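Local coordinates for protein nicotinate-nucleotide pyrophosphorylase (Ehrlichia chaffeensis, PDB 3L0G) that probably catalyses the conversion of quinolinate to nicotinate D-ribonucleotide, a step of NAD(+) biosynthesis, as a quinolinate phosphoribosyltransferase of the NadC/ModD family, at residues K146-R151 with V273-I278. Numbering follows the deposited sequence. Where two conformers were deposited one is given.
Sequences KIRSTR and VDYISI. With EDO (1,2-ethanediol), chain I; FMT (formic acid), chain J.
R148 lays its guanidinium flat on the ring of Y275, a cation-pi stack with CZ of R148 3.6 Å from the ring centroid and the planes 11° apart. The chain of R148 bends twice to fold over the ring and sets NH1 above the rim at CZ of Y275. NH2 of R148 forms a salt bridge to E255 on the adjoining strand 253-257; OE1 of E255 is also hydrogen-bonded to OG of S277 in the conformer given.

Beneath these side chains, strands 146-148 and 275-277 pair in parallel in the sheet of the alpha/beta-barrel-like C-terminal domain, 146-148 at its edge within this chain. N of K146 donates to O of D274, and O of K146 accepts from N of I276 at 3.0 Å. N of R148 reaches O of I276 at 2.8 Å, nearly straight at 171° but above the carbonyl plane, while O of R148 accepts from N of I278. Beyond the strands, a water accepts from N of T150 and donates to O of I278, 2.8 Å away. On the face of I147, its CG2 meets CD1 of I278, and both side chains pack on F136 of helix 116-139.

Strand 146-148 thus joins the sheet through four backbone hydrogen bonds of K146 and R148, while the backbone of I147 bonds to E171; Y275 and E255 together fix the guanidinium's position and rotation.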
ATOM      1  N   LYS C 146      32.435   7.836  -4.484  1.00 11.20           N
ATOM      2  CA  LYS C 146      31.263   7.336  -3.747  1.00 10.99           C
ATOM      3  C   LYS C 146      30.667   6.122  -4.463  1.00 10.11           C
ATOM      4  O   LYS C 146      30.582   6.087  -5.691  1.00 10.97           O
ATOM      5  CB  LYS C 146      30.206   8.444  -3.602  1.00 11.37           C
ATOM      6  CG  LYS C 146      30.727   9.749  -2.937  1.00 13.49           C
ATOM      7  CD  LYS C 146      31.151   9.464  -1.504  1.00 16.47           C
ATOM      8  CE  LYS C 146      31.638  10.689  -0.780  1.00 20.33           C
ATOM      9  NZ  LYS C 146      31.925  10.351   0.647  1.00 21.82           N
ATOM     10  N   ILE C 147      30.260   5.119  -3.700  1.00  9.76           N
ATOM     11  CA  ILE C 147      29.568   3.950  -4.250  1.00  9.59           C
ATOM     12  C   ILE C 147      28.074   4.293  -4.405  1.00  9.65           C
ATOM     13  O   ILE C 147      27.460   4.809  -3.459  1.00  9.08           O
ATOM     14  CB  ILE C 147      29.738   2.719  -3.317  1.00  9.73           C
ATOM     15  CG1 ILE C 147      31.244   2.342  -3.167  1.00 11.31           C
ATOM     16  CG2 ILE C 147      28.909   1.556  -3.814  1.00  7.19           C
ATOM     17  CD1 ILE C 147      32.039   2.159  -4.527  1.00  7.22           C
ATOM     18  N   ARG C 148      27.508   4.044  -5.597  1.00  9.08           N
ATOM     19  CA  ARG C 148      26.084   4.290  -5.851  1.00  8.84           C
ATOM     20  C   ARG C 148      25.282   3.051  -6.147  1.00  8.25           C
ATOM     21  O   ARG C 148      25.805   2.065  -6.690  1.00  7.33           O
ATOM     22  CB  ARG C 148      25.850   5.291  -6.972  1.00  8.70           C
ATOM     23  CG  ARG C 148      26.369   6.672  -6.553  1.00 13.15           C
ATOM     24  CD  ARG C 148      25.510   7.844  -6.862  1.00 16.88           C
ATOM     25  NE  ARG C 148      25.643   8.261  -8.230  1.00 17.41           N
ATOM     26  CZ  ARG C 148      25.608   9.521  -8.671  1.00 17.26           C
ATOM     27  NH1 ARG C 148      25.482  10.560  -7.859  1.00 18.93           N
ATOM     28  NH2 ARG C 148      25.715   9.733  -9.975  1.00 15.94           N
ATOM     29  N   SER C 149      24.011   3.099  -5.747  1.00  7.67           N
ATOM     30  CA  SER C 149      23.068   2.069  -6.100  1.00  7.35           C
ATOM     31  C   SER C 149      22.615   2.346  -7.522  1.00  7.64           C
ATOM     32  O   SER C 149      22.952   3.396  -8.105  1.00  7.31           O
ATOM     33  CB  SER C 149      21.879   2.041  -5.146  1.00  8.29           C
ATOM     34  OG  SER C 149      21.210   3.305  -5.117  1.00  6.42           O
ATOM     35  N   THR C 150      21.893   1.374  -8.064  1.00  7.18           N
ATOM     36  CA  THR C 150      21.244   1.416  -9.359  1.00  7.49           C
ATOM     37  C   THR C 150      19.738   1.146  -9.192  1.00  8.07           C
ATOM     38  O   THR C 150      19.249   1.125  -8.077  1.00  9.07           O
ATOM     39  CB  THR C 150      21.796   0.322 -10.262  1.00  7.83           C
ATOM     40  OG1 THR C 150      21.468  -0.954  -9.698  1.00  6.84           O
ATOM     41  CG2 THR C 150      23.354   0.435 -10.413  1.00  9.51           C
ATOM     42  N   ARG C 151      19.030   0.927 -10.317  1.00  8.32           N
ATOM     43  CA  ARG C 151      17.661   0.502 -10.333  1.00  7.93           C
ATOM     44  C   ARG C 151      17.498  -1.020 -10.500  1.00  9.19           C
ATOM     45  O   ARG C 151      16.368  -1.522 -10.610  1.00  8.16           O
ATOM     46  CB  ARG C 151      16.858   1.292 -11.395  1.00  8.80           C
ATOM     47  CG  ARG C 151      16.543   2.761 -10.911  1.00  7.37           C
ATOM     48  CD  ARG C 151      16.040   3.683 -12.003  1.00  7.38           C
ATOM     49  NE  ARG C 151      14.941   3.091 -12.755  1.00  8.50           N
ATOM     50  CZ  ARG C 151      15.029   2.575 -13.989  1.00  7.36           C
ATOM     51  NH1 ARG C 151      13.970   2.006 -14.538  1.00  5.59           N
ATOM     52  NH2 ARG C 151      16.147   2.646 -14.696  1.00  6.67           N
ATOM     53  N   VAL C 273      37.570   8.763 -11.472  1.00 10.70           N
ATOM     54  CA  VAL C 273      36.129   8.891 -11.649  1.00  9.59           C
ATOM     55  C   VAL C 273      35.510   9.385 -10.318  1.00  9.94           C
ATOM     56  O   VAL C 273      36.164   9.336  -9.280  1.00 11.06           O
ATOM     57  CB  VAL C 273      35.528   7.553 -12.151  1.00  9.88           C
ATOM     58  CG1 VAL C 273      36.064   7.238 -13.570  1.00  7.98           C
ATOM     59  CG2 VAL C 273      35.800   6.389 -11.175  1.00  7.49           C
ATOM     60  N   ASP C 274      34.287   9.885 -10.355  1.00  9.22           N
ATOM     61  CA  ASP C 274      33.604  10.410  -9.158  1.00 10.04           C
ATOM     62  C   ASP C 274      32.741   9.381  -8.433  1.00 10.16           C
ATOM     63  O   ASP C 274      32.655   9.378  -7.202  1.00 10.38           O
ATOM     64  CB  ASP C 274      32.711  11.589  -9.547  1.00 10.14           C
ATOM     65  CG  ASP C 274      33.498  12.711 -10.227  1.00 10.77           C
ATOM     66  OD1 ASP C 274      34.370  13.290  -9.570  1.00 12.00           O
ATOM     67  OD2 ASP C 274      33.273  12.984 -11.426  1.00  9.94           O
ATOM     68  N   TYR C 275      32.104   8.515  -9.210  1.00  9.29           N
ATOM     69  CA  TYR C 275      31.158   7.552  -8.676  1.00  9.27           C
ATOM     70  C   TYR C 275      31.410   6.184  -9.291  1.00  9.13           C
ATOM     71  O   TYR C 275      31.854   6.088 -10.435  1.00  8.36           O
ATOM     72  CB  TYR C 275      29.737   7.996  -9.009  1.00  8.61           C
ATOM     73  CG  TYR C 275      29.335   9.316  -8.362  1.00  8.84           C
ATOM     74  CD1 TYR C 275      29.016   9.362  -7.011  1.00 10.41           C
ATOM     75  CD2 TYR C 275      29.270  10.494  -9.088  1.00  9.30           C
ATOM     76  CE1 TYR C 275      28.628  10.514  -6.405  1.00 10.89           C
ATOM     77  CE2 TYR C 275      28.891  11.710  -8.462  1.00 10.77           C
ATOM     78  CZ  TYR C 275      28.568  11.692  -7.123  1.00 11.58           C
ATOM     79  OH  TYR C 275      28.200  12.824  -6.448  1.00 13.44           O
ATOM     80  N   ILE C 276      31.114   5.134  -8.530  1.00  9.99           N
ATOM     81  CA  ILE C 276      30.948   3.802  -9.110  1.00  9.71           C
ATOM     82  C   ILE C 276      29.585   3.235  -8.681  1.00 10.62           C
ATOM     83  O   ILE C 276      29.321   3.053  -7.477  1.00 10.35           O
ATOM     84  CB  ILE C 276      32.103   2.852  -8.730  1.00  9.41           C
ATOM     85  CG1 ILE C 276      33.436   3.423  -9.250  1.00  9.47           C
ATOM     86  CG2 ILE C 276      31.867   1.429  -9.324  1.00  9.68           C
ATOM     87  CD1 ILE C 276      34.671   2.848  -8.537  1.00  6.25           C
ATOM     88  N   SER C 277      28.746   2.965  -9.688  1.00 10.53           N
ATOM     89  CA  SER C 277      27.415   2.370  -9.551  0.50 11.43           C
ATOM     90  C   SER C 277      27.518   0.859  -9.699  1.00 11.48           C
ATOM     91  O   SER C 277      28.072   0.408 -10.684  1.00 12.53           O
ATOM     92  CB  SER C 277      26.502   2.868 -10.674  0.50 10.91           C
ATOM     93  OG  SER C 277      25.732   3.969 -10.269  0.50 12.92           O
ATOM     94  N   ILE C 278      26.950   0.085  -8.773  1.00 11.71           N
ATOM     95  CA  ILE C 278      27.131  -1.356  -8.767  1.00 11.28           C
ATOM     96  C   ILE C 278      25.777  -2.068  -8.622  1.00 11.51           C
ATOM     97  O   ILE C 278      25.133  -1.951  -7.598  1.00 10.87           O
ATOM     98  CB  ILE C 278      28.068  -1.803  -7.613  1.00 11.66           C
ATOM     99  CG1 ILE C 278      29.385  -1.042  -7.661  1.00 10.97           C
ATOM    100  CG2 ILE C 278      28.338  -3.301  -7.713  1.00  9.85           C
ATOM    101  CD1 ILE C 278      30.287  -1.334  -6.480  1.00 10.83           C
TER
HETATM  102  C1  EDO I 300      23.287   4.856 -12.481  1.00 19.76           C
HETATM  103  O1  EDO I 300      22.642   3.850 -11.710  1.00 20.46           O
HETATM  104  C2  EDO I 300      23.085   6.232 -11.841  1.00 16.77           C
HETATM  105  O2  EDO I 300      23.933   6.446 -10.696  1.00 16.35           O
HETATM  106  C   FMT J 301      19.347   4.176 -12.760  1.00 12.40           C
HETATM  107  O1  FMT J 301      19.091   5.176 -12.074  1.00 12.07           O
HETATM  108  O2  FMT J 301      18.746   3.906 -13.808  1.00 12.46           O
HETATM  109  O   HOH W   1      22.428  -1.441  -7.261  1.00  6.67           O